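Local coordinates for glucuronoarabinoxylan endo-1,4-beta-xylanase (Clostridium papyrosolvens, PDB 4FMV), which hydrolyses internal beta-1,4 linkages of xylan as a glycoside hydrolase family 30, subfamily 8 endoxylanase, this chain being the barrel-bearing part of a longer protein, at residues E52-A57 with G61-W66; P91-E96 with Y114-Q119; N122-Y127 with Y136-Q141. One frame throughout, in Å; residues are numbered along the deposited sequence.

Contact 1: residues E52-A57 with G61-W66; sequences EGIGDA and GNFSKW
The indole of Trp66 is sandwiched between two groups in the loop from strand 45-49 to helix 67-78 of the (beta/alpha)8 barrel: CD1 of Ile54 sits over one face, while Tyr124 of helix 114-130 brings its ring edge to the opposite one. Ile54 CD1 lies 3.9 Å from the centroid of the five-membered ring and 18° off its normal, a CH-pi contact. At the indole edge, NE1 is hydrogen-bonded to Glu51 O, which fixes the ring's rotation. The Phe63 ring has Gly61 C above one face, offset toward the rim. It meets Ile54 CD1 obliquely, with CD1 of Phe63 at 4.1 Å, and Tyr127 and Trp58 pack round it as well.

A type II' turn from Ile54 to Ala57 reverses the chain, and Gly55 takes the positive phi it needs. Ile54 reaches toward 61-66 with its CG1 anti to the backbone N (chi1 -170°) and CD1 extended beyond CG1, so that the methyl touches both rings and comes 3.4 Å from Asn62 O. CG2 lies on the same side of the indole, nearer its rim, 3.7 Å from Trp66 NE1.

Polar bonds close both ends. Asn62 N donates to Ala57 O at 3.3 Å, and Asn62 OD1 is gripped twice, by Ser64 N (3.2 Å, an Asx turn) and by Ser64 OG. At the other end the extended, solvent-exposed Lys65 chain passes Gly53 until its NZ donates to Gly53 O at 2.7 Å, from well above the carbonyl plane.

Contact 2: residues P91-E96 with Y114-Q119; sequences PASMQE and YTEYAQ
Glu116 OE1 is gripped from two sources: a water donates to it at 2.6 Å, and Lys59 NZ forms a salt bridge with it. The same water donates its second hydrogen to Ser93 OG at 2.8 Å, so it bridges the helix to the short 3-10 turn 92-94; the two side chains themselves stay 4.5 Å apart, OG to OE1. Ser93 OG, having accepted from the water, can turn its own hydrogen to Asp56 OD1. Glu116 OE2 is paired with Lys113 NZ, and two lysines round one carboxylate would probably hold it ionised.

Met94 lies next to this bridge. Its CG is anti to the carbonyl carbon (chi1 -55°) and the chain runs extended from there, which carries the sulfur and methyl straight to the helix surface. CE presses on the stem of Glu116, 3.7 Å from CG, and comes within 3.4 Å of OE1, while the two side chains cross at a slant. SD lies 3.7 Å from Tyr117 CA and 3.9 Å from its CB. Relative to the Tyr117 ring, the sulfur is at the edge, 5.3 Å from the centroid and 75° off the normal: a Met-aromatic contact made near the ring plane. At its far end Tyr117 OH is hydrogen-bonded to Val140 O.

The contact belongs to the long connection of the (beta/alpha)8 barrel that leaves strand 82-86, makes the hairpin of strands 95-100 and 103-109, and enters helix 114-130. Met94, joined through its backbone to Arg110, packs on Leu109 of the hairpin and on Tyr120 of the helix; helix 155-164 covers another side of helix 114-130 at Ala118.

Contact 3: residues N122-Y127 with Y136-Q141; sequences NAYVKY and YAISVQ
Apolar packing alone joins the side chains of Val125 and Tyr124 to Ile138, and it seats helix 114-130 on strand 137-139, the fourth parallel strand of the (beta/alpha)8 barrel. The helix is the crossover of a beta-alpha-beta unit that begins in strand 82-86, so the contact is part of the layer between the barrel wall and the helix outside it.

Backbone hydrogen bonding serves the helix and the sheet separately. Within the helix, Lys126 N donates to Asn122 O at 3.0 Å and Tyr127 N to Ala123 O at 2.9 Å. The strand bonds to its two neighbours: Ile138 is linked through its backbone to Arg172 and Met174 of one flanking strand, while Ala137 and Ser139 bond to Ala85 of the other.

Side-chain polar groups on the same segments look to other partners. Asn122 uses both ends of its amide, OD1 with Asn170 N and ND2 with Ser168 O, and so ties the helix to the loop ahead of strand 172-178. In the clan to which family 30 belongs, the acid/base follows this fourth strand, so the chain here probably leads toward the active site.

The apolar contacts centre on Ile138, which points toward the helix, whereas Ala137 beside it points away. The closest CA atoms, of Val125 and Ile138, are 7.7 Å apart, and the isoleucine spans the gap with a single touching atom. With CG1 swung away from its own backbone N (chi1 -166°), the chain runs on to CD1, which meets Val125 CG2 at 3.8 Å and Tyr124 CB at 4.2 Å, with the Tyr124 ring lying oblique to the methyl.

The three contacts come in series along the chain and form a tight triangle, with centres 13 to 14 Å apart on one side of the chain's centre. Contacts 2 and 3 share helix 114-130, on which 114-119 meets the turn before the hairpin and 122-127 the barrel strand. Contact 1 belongs to the preceding barrel loop, and it rests on both: Gly55 O packs on Pro91 CG of contact 2 at 3.5 Å, and the rings of Phe63 and Trp66 pack against Tyr127 of contact 3. Together they pin two successive strand-to-helix connections of the (beta/alpha)8 barrel to one helix, from the partly exposed periphery down to the buried strand 137-139.

Contact 1: residues E52-A57 with G61-W66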
loop_
_atom_site.group_PDB
_atom_site.type_symbol
_atom_site.label_atom_id
_atom_site.label_comp_id
_atom_site.label_asym_id
_atom_site.label_seq_id
_atom_site.Cartn_x
_atom_site.Cartn_y
_atom_site.Cartn_z
ATOM N N GLU A 52 0.270 -15.391 -15.170
ATOM C CA GLU A 52 -0.668 -16.334 -15.809
ATOM C C GLU A 52 -0.041 -16.971 -17.040
ATOM O O GLU A 52 -0.597 -17.908 -17.608
ATOM C CB GLU A 52 -2.024 -15.683 -16.154
ATOM C CG GLU A 52 -1.990 -14.678 -17.346
ATOM C CD GLU A 52 -1.727 -13.240 -16.915
ATOM O OE1 GLU A 52 -1.121 -13.032 -15.844
ATOM O OE2 GLU A 52 -2.106 -12.309 -17.651
ATOM N N GLY A 53 1.143 -16.482 -17.413
ATOM C CA GLY A 53 1.909 -17.039 -18.514
ATOM C C GLY A 53 2.261 -18.494 -18.268
ATOM O O GLY A 53 2.650 -19.213 -19.190
ATOM N N ILE A 54 2.138 -18.923 -17.014
ATOM C CA ILE A 54 2.291 -20.327 -16.643
ATOM C C ILE A 54 1.250 -21.195 -17.364
ATOM O O ILE A 54 1.487 -22.371 -17.631
ATOM C CB ILE A 54 2.185 -20.526 -15.103
ATOM C CG1 ILE A 54 2.595 -21.946 -14.710
ATOM C CG2 ILE A 54 0.773 -20.215 -14.597
ATOM C CD1 ILE A 54 2.970 -22.086 -13.249
ATOM N N GLY A 55 0.094 -20.622 -17.700
ATOM C CA GLY A 55 -0.905 -21.418 -18.392
ATOM C C GLY A 55 -1.442 -22.535 -17.506
ATOM O O GLY A 55 -1.740 -22.305 -16.341
ATOM N N ASP A 56 -1.552 -23.748 -18.035
ATOM C CA ASP A 56 -2.075 -24.850 -17.228
ATOM C C ASP A 56 -0.985 -25.631 -16.493
ATOM O O ASP A 56 -1.287 -26.598 -15.780
ATOM C CB ASP A 56 -2.893 -25.821 -18.083
ATOM C CG ASP A 56 -4.116 -25.167 -18.700
ATOM O OD1 ASP A 56 -4.554 -24.102 -18.212
ATOM O OD2 ASP A 56 -4.630 -25.718 -19.691
ATOM N N ALA A 57 0.272 -25.212 -16.665
ATOM C CA ALA A 57 1.408 -25.982 -16.153
ATOM C C ALA A 57 1.394 -26.043 -14.626
ATOM O O ALA A 57 2.039 -26.911 -14.023
ATOM C CB ALA A 57 2.731 -25.412 -16.679
ATOM N N GLY A 61 2.589 -28.964 -11.615
ATOM C CA GLY A 61 3.595 -28.603 -10.645
ATOM C C GLY A 61 4.887 -28.053 -11.240
ATOM O O GLY A 61 5.949 -28.110 -10.596
ATOM N N ASN A 62 4.826 -27.507 -12.456
ATOM C CA ASN A 62 6.015 -26.822 -12.941
ATOM C C ASN A 62 5.798 -25.323 -12.755
ATOM O O ASN A 62 5.097 -24.670 -13.506
ATOM C CB ASN A 62 6.257 -27.171 -14.425
ATOM C CG ASN A 62 7.485 -26.489 -14.984
ATOM O OD1 ASN A 62 8.038 -25.606 -14.354
ATOM N ND2 ASN A 62 7.914 -26.896 -16.166
ATOM N N PHE A 63 6.455 -24.805 -11.730
ATOM C CA PHE A 63 6.300 -23.444 -11.244
ATOM C C PHE A 63 7.396 -22.474 -11.720
ATOM O O PHE A 63 7.549 -21.390 -11.163
ATOM C CB PHE A 63 6.060 -23.403 -9.717
ATOM C CG PHE A 63 4.865 -24.222 -9.257
ATOM C CD1 PHE A 63 3.560 -23.883 -9.654
ATOM C CD2 PHE A 63 5.041 -25.320 -8.420
ATOM C CE1 PHE A 63 2.447 -24.637 -9.239
ATOM C CE2 PHE A 63 3.936 -26.087 -7.989
ATOM C CZ PHE A 63 2.640 -25.743 -8.396
ATOM N N SER A 64 8.256 -22.914 -12.629
ATOM C CA SER A 64 9.405 -22.079 -13.004
ATOM C C SER A 64 9.016 -20.641 -13.370
ATOM O O SER A 64 9.768 -19.708 -13.099
ATOM C CB SER A 64 10.251 -22.732 -14.114
ATOM O OG SER A 64 9.506 -22.883 -15.312
ATOM N N LYS A 65 7.843 -20.445 -13.964
ATOM C CA LYS A 65 7.473 -19.102 -14.413
ATOM C C LYS A 65 7.083 -18.196 -13.255
ATOM O O LYS A 65 6.924 -16.966 -13.417
ATOM C CB LYS A 65 6.368 -19.157 -15.457
ATOM C CG LYS A 65 6.894 -19.616 -16.811
ATOM C CD LYS A 65 5.928 -19.252 -17.905
ATOM C CE LYS A 65 6.267 -19.945 -19.210
ATOM N NZ LYS A 65 5.161 -19.682 -20.177
ATOM N N TRP A 66 6.926 -18.822 -12.095
ATOM C CA TRP A 66 6.677 -18.120 -10.833
ATOM C C TRP A 66 7.949 -17.860 -10.013
ATOM O O TRP A 66 7.906 -17.231 -8.944
ATOM C CB TRP A 66 5.680 -18.932 -10.017
ATOM C CG TRP A 66 4.292 -18.920 -10.610
ATOM C CD1 TRP A 66 3.860 -18.173 -11.661
ATOM C CD2 TRP A 66 3.157 -19.677 -10.162
ATOM N NE1 TRP A 66 2.514 -18.412 -11.898
ATOM C CE2 TRP A 66 2.067 -19.339 -10.990
ATOM C CE3 TRP A 66 2.959 -20.611 -9.141
ATOM C CZ2 TRP A 66 0.799 -19.901 -10.831
ATOM C CZ3 TRP A 66 1.696 -21.165 -8.982
ATOM C CH2 TRP A 66 0.632 -20.807 -9.830
#

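Contact 2: residues P91-E96 with Y114-Q119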
loop_
_atom_site.group_PDB
_atom_site.type_symbol
_atom_site.label_atom_id
_atom_site.label_comp_id
_atom_site.label_asym_id
_atom_site.label_seq_id
_atom_site.Cartn_x
_atom_site.Cartn_y
_atom_site.Cartn_z
ATOM N N PRO A 91 -5.220 -18.092 -15.918
ATOM C CA PRO A 91 -4.736 -18.754 -17.131
ATOM C C PRO A 91 -5.753 -18.655 -18.259
ATOM O O PRO A 91 -6.960 -18.659 -18.009
ATOM C CB PRO A 91 -4.604 -20.216 -16.694
ATOM C CG PRO A 91 -4.305 -20.136 -15.254
ATOM C CD PRO A 91 -5.192 -19.005 -14.764
ATOM N N ALA A 92 -5.257 -18.564 -19.487
ATOM C CA ALA A 92 -6.105 -18.358 -20.655
ATOM C C ALA A 92 -7.238 -19.378 -20.739
ATOM O O ALA A 92 -8.334 -19.032 -21.174
ATOM C CB ALA A 92 -5.258 -18.409 -21.925
ATOM N N SER A 93 -6.987 -20.620 -20.307
ATOM C CA SER A 93 -7.986 -21.687 -20.445
ATOM C C SER A 93 -9.204 -21.495 -19.541
ATOM O O SER A 93 -10.214 -22.171 -19.720
ATOM C CB SER A 93 -7.371 -23.077 -20.197
ATOM O OG SER A 93 -6.917 -23.236 -18.849
ATOM N N MET A 94 -9.093 -20.612 -18.545
ATOM C CA MET A 94 -10.227 -20.323 -17.664
ATOM C C MET A 94 -11.096 -19.136 -18.111
ATOM O O MET A 94 -12.170 -18.905 -17.541
ATOM C CB MET A 94 -9.729 -20.015 -16.256
ATOM C CG MET A 94 -8.832 -21.078 -15.614
ATOM S SD MET A 94 -8.750 -20.729 -13.838
ATOM C CE MET A 94 -7.383 -21.800 -13.370
ATOM N N GLN A 95 -10.603 -18.373 -19.081
ATOM C CA GLN A 95 -11.293 -17.201 -19.632
ATOM C C GLN A 95 -12.342 -17.483 -20.708
ATOM O O GLN A 95 -12.301 -18.503 -21.388
ATOM C CB GLN A 95 -10.286 -16.197 -20.173
ATOM C CG GLN A 95 -9.399 -15.571 -19.122
ATOM C CD GLN A 95 -8.377 -14.665 -19.756
ATOM O OE1 GLN A 95 -7.584 -15.105 -20.591
ATOM N NE2 GLN A 95 -8.396 -13.391 -19.387
ATOM N N GLU A 96 -13.291 -16.567 -20.856
ATOM C CA GLU A 96 -14.138 -16.574 -22.034
ATOM C C GLU A 96 -14.418 -15.150 -22.429
ATOM O O GLU A 96 -14.369 -14.251 -21.587
ATOM C CB GLU A 96 -15.464 -17.290 -21.750
ATOM C CG GLU A 96 -16.275 -16.601 -20.670
ATOM C CD GLU A 96 -17.547 -17.339 -20.335
ATOM O OE1 GLU A 96 -18.307 -16.830 -19.492
ATOM O OE2 GLU A 96 -17.782 -18.429 -20.910
ATOM N N TYR A 114 -14.725 -21.092 -11.611
ATOM C CA TYR A 114 -14.460 -20.391 -10.358
ATOM C C TYR A 114 -13.729 -21.324 -9.381
ATOM O O TYR A 114 -12.851 -20.885 -8.619
ATOM C CB TYR A 114 -15.752 -19.860 -9.708
ATOM C CG TYR A 114 -16.266 -18.531 -10.231
ATOM C CD1 TYR A 114 -16.051 -18.135 -11.548
ATOM C CD2 TYR A 114 -17.005 -17.680 -9.396
ATOM C CE1 TYR A 114 -16.554 -16.918 -12.024
ATOM C CE2 TYR A 114 -17.494 -16.472 -9.849
ATOM C CZ TYR A 114 -17.277 -16.093 -11.161
ATOM O OH TYR A 114 -17.786 -14.888 -11.594
ATOM N N THR A 115 -14.111 -22.599 -9.391
ATOM C CA THR A 115 -13.485 -23.606 -8.513
ATOM C C THR A 115 -12.015 -23.810 -8.903
ATOM O O THR A 115 -11.123 -23.747 -8.058
ATOM C CB THR A 115 -14.253 -24.940 -8.574
ATOM O OG1 THR A 115 -15.558 -24.741 -8.015
ATOM C CG2 THR A 115 -13.533 -26.028 -7.794
ATOM N N GLU A 116 -11.770 -24.016 -10.194
ATOM C CA GLU A 116 -10.409 -24.161 -10.687
ATOM C C GLU A 116 -9.572 -22.923 -10.349
ATOM O O GLU A 116 -8.388 -23.025 -9.979
ATOM C CB GLU A 116 -10.393 -24.450 -12.198
ATOM C CG GLU A 116 -9.051 -25.070 -12.662
ATOM C CD GLU A 116 -8.993 -25.344 -14.159
ATOM O OE1 GLU A 116 -8.075 -24.825 -14.827
ATOM O OE2 GLU A 116 -9.853 -26.088 -14.668
ATOM N N TYR A 117 -10.184 -21.751 -10.450
ATOM C CA TYR A 117 -9.458 -20.510 -10.186
ATOM C C TYR A 117 -9.017 -20.414 -8.722
ATOM O O TYR A 117 -7.901 -19.966 -8.432
ATOM C CB TYR A 117 -10.279 -19.283 -10.594
ATOM C CG TYR A 117 -9.531 -17.964 -10.463
ATOM C CD1 TYR A 117 -8.320 -17.752 -11.118
ATOM C CD2 TYR A 117 -10.050 -16.917 -9.703
ATOM C CE1 TYR A 117 -7.651 -16.551 -11.012
ATOM C CE2 TYR A 117 -9.378 -15.713 -9.588
ATOM C CZ TYR A 117 -8.181 -15.539 -10.242
ATOM O OH TYR A 117 -7.511 -14.338 -10.132
ATOM N N ALA A 118 -9.876 -20.849 -7.804
ATOM C CA ALA A 118 -9.505 -20.909 -6.395
ATOM C C ALA A 118 -8.366 -21.903 -6.174
ATOM O O ALA A 118 -7.502 -21.665 -5.346
ATOM C CB ALA A 118 -10.709 -21.278 -5.530
ATOM N N GLN A 119 -8.372 -23.018 -6.899
ATOM C CA GLN A 119 -7.258 -23.991 -6.823
ATOM C C GLN A 119 -5.959 -23.407 -7.364
ATOM O O GLN A 119 -4.873 -23.657 -6.846
ATOM C CB GLN A 119 -7.589 -25.265 -7.605
ATOM C CG GLN A 119 -8.725 -26.030 -6.993
ATOM C CD GLN A 119 -9.173 -27.185 -7.845
ATOM O OE1 GLN A 119 -8.948 -27.211 -9.054
ATOM N NE2 GLN A 119 -9.821 -28.157 -7.217
HETATM O O HOH W 1 -8.799 -24.652 -17.282
#

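Contact 3: residues N122-Y127 with Y136-Q141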
loop_
_atom_site.group_PDB
_atom_site.type_symbol
_atom_site.label_atom_id
_atom_site.label_comp_id
_atom_site.label_asym_id
_atom_site.label_seq_id
_atom_site.Cartn_x
_atom_site.Cartn_y
_atom_site.Cartn_z
ATOM N N ASN A 122 -4.730 -21.104 -4.816
ATOM C CA ASN A 122 -4.141 -21.933 -3.769
ATOM C C ASN A 122 -2.783 -22.497 -4.182
ATOM O O ASN A 122 -1.919 -22.712 -3.353
ATOM C CB ASN A 122 -5.083 -23.073 -3.372
ATOM C CG ASN A 122 -6.006 -22.692 -2.240
ATOM O OD1 ASN A 122 -5.699 -21.795 -1.456
ATOM N ND2 ASN A 122 -7.140 -23.376 -2.140
ATOM N N ALA A 123 -2.593 -22.750 -5.468
ATOM C CA ALA A 123 -1.326 -23.333 -5.900
ATOM C C ALA A 123 -0.184 -22.310 -5.805
ATOM O O ALA A 123 0.972 -22.664 -5.540
ATOM C CB ALA A 123 -1.448 -23.926 -7.327
ATOM N N TYR A 124 -0.515 -21.043 -6.028
ATOM C CA TYR A 124 0.448 -19.955 -5.865
ATOM C C TYR A 124 0.842 -19.810 -4.406
ATOM O O TYR A 124 2.021 -19.740 -4.072
ATOM C CB TYR A 124 -0.127 -18.638 -6.380
ATOM C CG TYR A 124 0.933 -17.596 -6.682
ATOM C CD1 TYR A 124 1.643 -17.633 -7.877
ATOM C CD2 TYR A 124 1.229 -16.584 -5.780
ATOM C CE1 TYR A 124 2.613 -16.681 -8.177
ATOM C CE2 TYR A 124 2.216 -15.631 -6.060
ATOM C CZ TYR A 124 2.897 -15.679 -7.270
ATOM O OH TYR A 124 3.881 -14.741 -7.578
ATOM N N VAL A 125 -0.146 -19.767 -3.530
ATOM C CA VAL A 125 0.125 -19.775 -2.100
ATOM C C VAL A 125 1.019 -20.955 -1.681
ATOM O O VAL A 125 1.955 -20.783 -0.911
ATOM C CB VAL A 125 -1.194 -19.824 -1.326
ATOM C CG1 VAL A 125 -0.941 -19.854 0.193
ATOM C CG2 VAL A 125 -2.075 -18.634 -1.734
ATOM N N LYS A 126 0.730 -22.158 -2.178
ATOM C CA LYS A 126 1.481 -23.331 -1.741
ATOM C C LYS A 126 2.906 -23.318 -2.300
ATOM O O LYS A 126 3.857 -23.641 -1.592
ATOM C CB LYS A 126 0.749 -24.636 -2.072
ATOM C CG LYS A 126 1.510 -25.912 -1.653
ATOM C CD LYS A 126 0.766 -27.155 -2.158
ATOM C CE LYS A 126 1.357 -28.481 -1.624
ATOM N NZ LYS A 126 2.730 -28.752 -2.117
ATOM N N TYR A 127 3.067 -22.929 -3.560
ATOM C CA TYR A 127 4.415 -22.767 -4.122
ATOM C C TYR A 127 5.260 -21.818 -3.269
ATOM O O TYR A 127 6.422 -22.097 -2.945
ATOM C CB TYR A 127 4.317 -22.220 -5.548
ATOM C CG TYR A 127 5.634 -21.802 -6.148
ATOM C CD1 TYR A 127 6.646 -22.737 -6.375
ATOM C CD2 TYR A 127 5.873 -20.474 -6.511
ATOM C CE1 TYR A 127 7.861 -22.367 -6.946
ATOM C CE2 TYR A 127 7.095 -20.096 -7.085
ATOM C CZ TYR A 127 8.078 -21.048 -7.297
ATOM O OH TYR A 127 9.292 -20.689 -7.850
ATOM N N TYR A 136 1.255 -13.173 2.860
ATOM C CA TYR A 136 0.364 -12.510 3.808
ATOM C C TYR A 136 -1.084 -12.559 3.333
ATOM O O TYR A 136 -1.989 -12.807 4.118
ATOM C CB TYR A 136 0.795 -11.049 4.059
ATOM C CG TYR A 136 0.085 -10.427 5.239
ATOM C CD1 TYR A 136 0.600 -10.552 6.516
ATOM C CD2 TYR A 136 -1.123 -9.754 5.077
ATOM C CE1 TYR A 136 -0.048 -10.010 7.610
ATOM C CE2 TYR A 136 -1.781 -9.213 6.162
ATOM C CZ TYR A 136 -1.234 -9.341 7.420
ATOM O OH TYR A 136 -1.880 -8.811 8.494
ATOM N N ALA A 137 -1.298 -12.287 2.046
ATOM C CA ALA A 137 -2.638 -12.279 1.468
ATOM C C ALA A 137 -2.546 -12.495 -0.039
ATOM O O ALA A 137 -1.492 -12.276 -0.647
ATOM C CB ALA A 137 -3.348 -10.932 1.756
ATOM N N ILE A 138 -3.655 -12.915 -0.639
ATOM C CA ILE A 138 -3.729 -13.068 -2.078
ATOM C C ILE A 138 -5.036 -12.452 -2.583
ATOM O O ILE A 138 -6.075 -12.615 -1.940
ATOM C CB ILE A 138 -3.596 -14.556 -2.490
ATOM C CG1 ILE A 138 -3.334 -14.673 -4.006
ATOM C CG2 ILE A 138 -4.832 -15.373 -2.021
ATOM C CD1 ILE A 138 -2.736 -16.047 -4.414
ATOM N N SER A 139 -4.954 -11.731 -3.707
ATOM C CA SER A 139 -6.055 -10.936 -4.237
ATOM C C SER A 139 -6.810 -11.710 -5.309
ATOM O O SER A 139 -6.205 -12.459 -6.069
ATOM C CB SER A 139 -5.533 -9.595 -4.794
ATOM O OG SER A 139 -6.567 -8.752 -5.304
ATOM N N VAL A 140 -8.132 -11.541 -5.344
ATOM C CA VAL A 140 -8.975 -12.206 -6.332
ATOM C C VAL A 140 -8.704 -11.622 -7.724
ATOM O O VAL A 140 -8.548 -12.357 -8.696
ATOM C CB VAL A 140 -10.498 -12.073 -5.987
ATOM C CG1 VAL A 140 -11.388 -12.707 -7.081
ATOM C CG2 VAL A 140 -10.798 -12.677 -4.610
ATOM N N GLN A 141 -8.727 -10.301 -7.845
ATOM C CA GLN A 141 -8.469 -9.681 -9.138
ATOM C C GLN A 141 -7.902 -8.262 -9.001
ATOM O O GLN A 141 -8.434 -7.451 -8.228
ATOM C CB GLN A 141 -9.811 -9.622 -9.930
ATOM C CG GLN A 141 -9.732 -8.834 -11.278
ATOM C CD GLN A 141 -8.913 -9.536 -12.357
ATOM O OE1 GLN A 141 -9.119 -10.720 -12.619
ATOM N NE2 GLN A 141 -7.979 -8.793 -13.005
#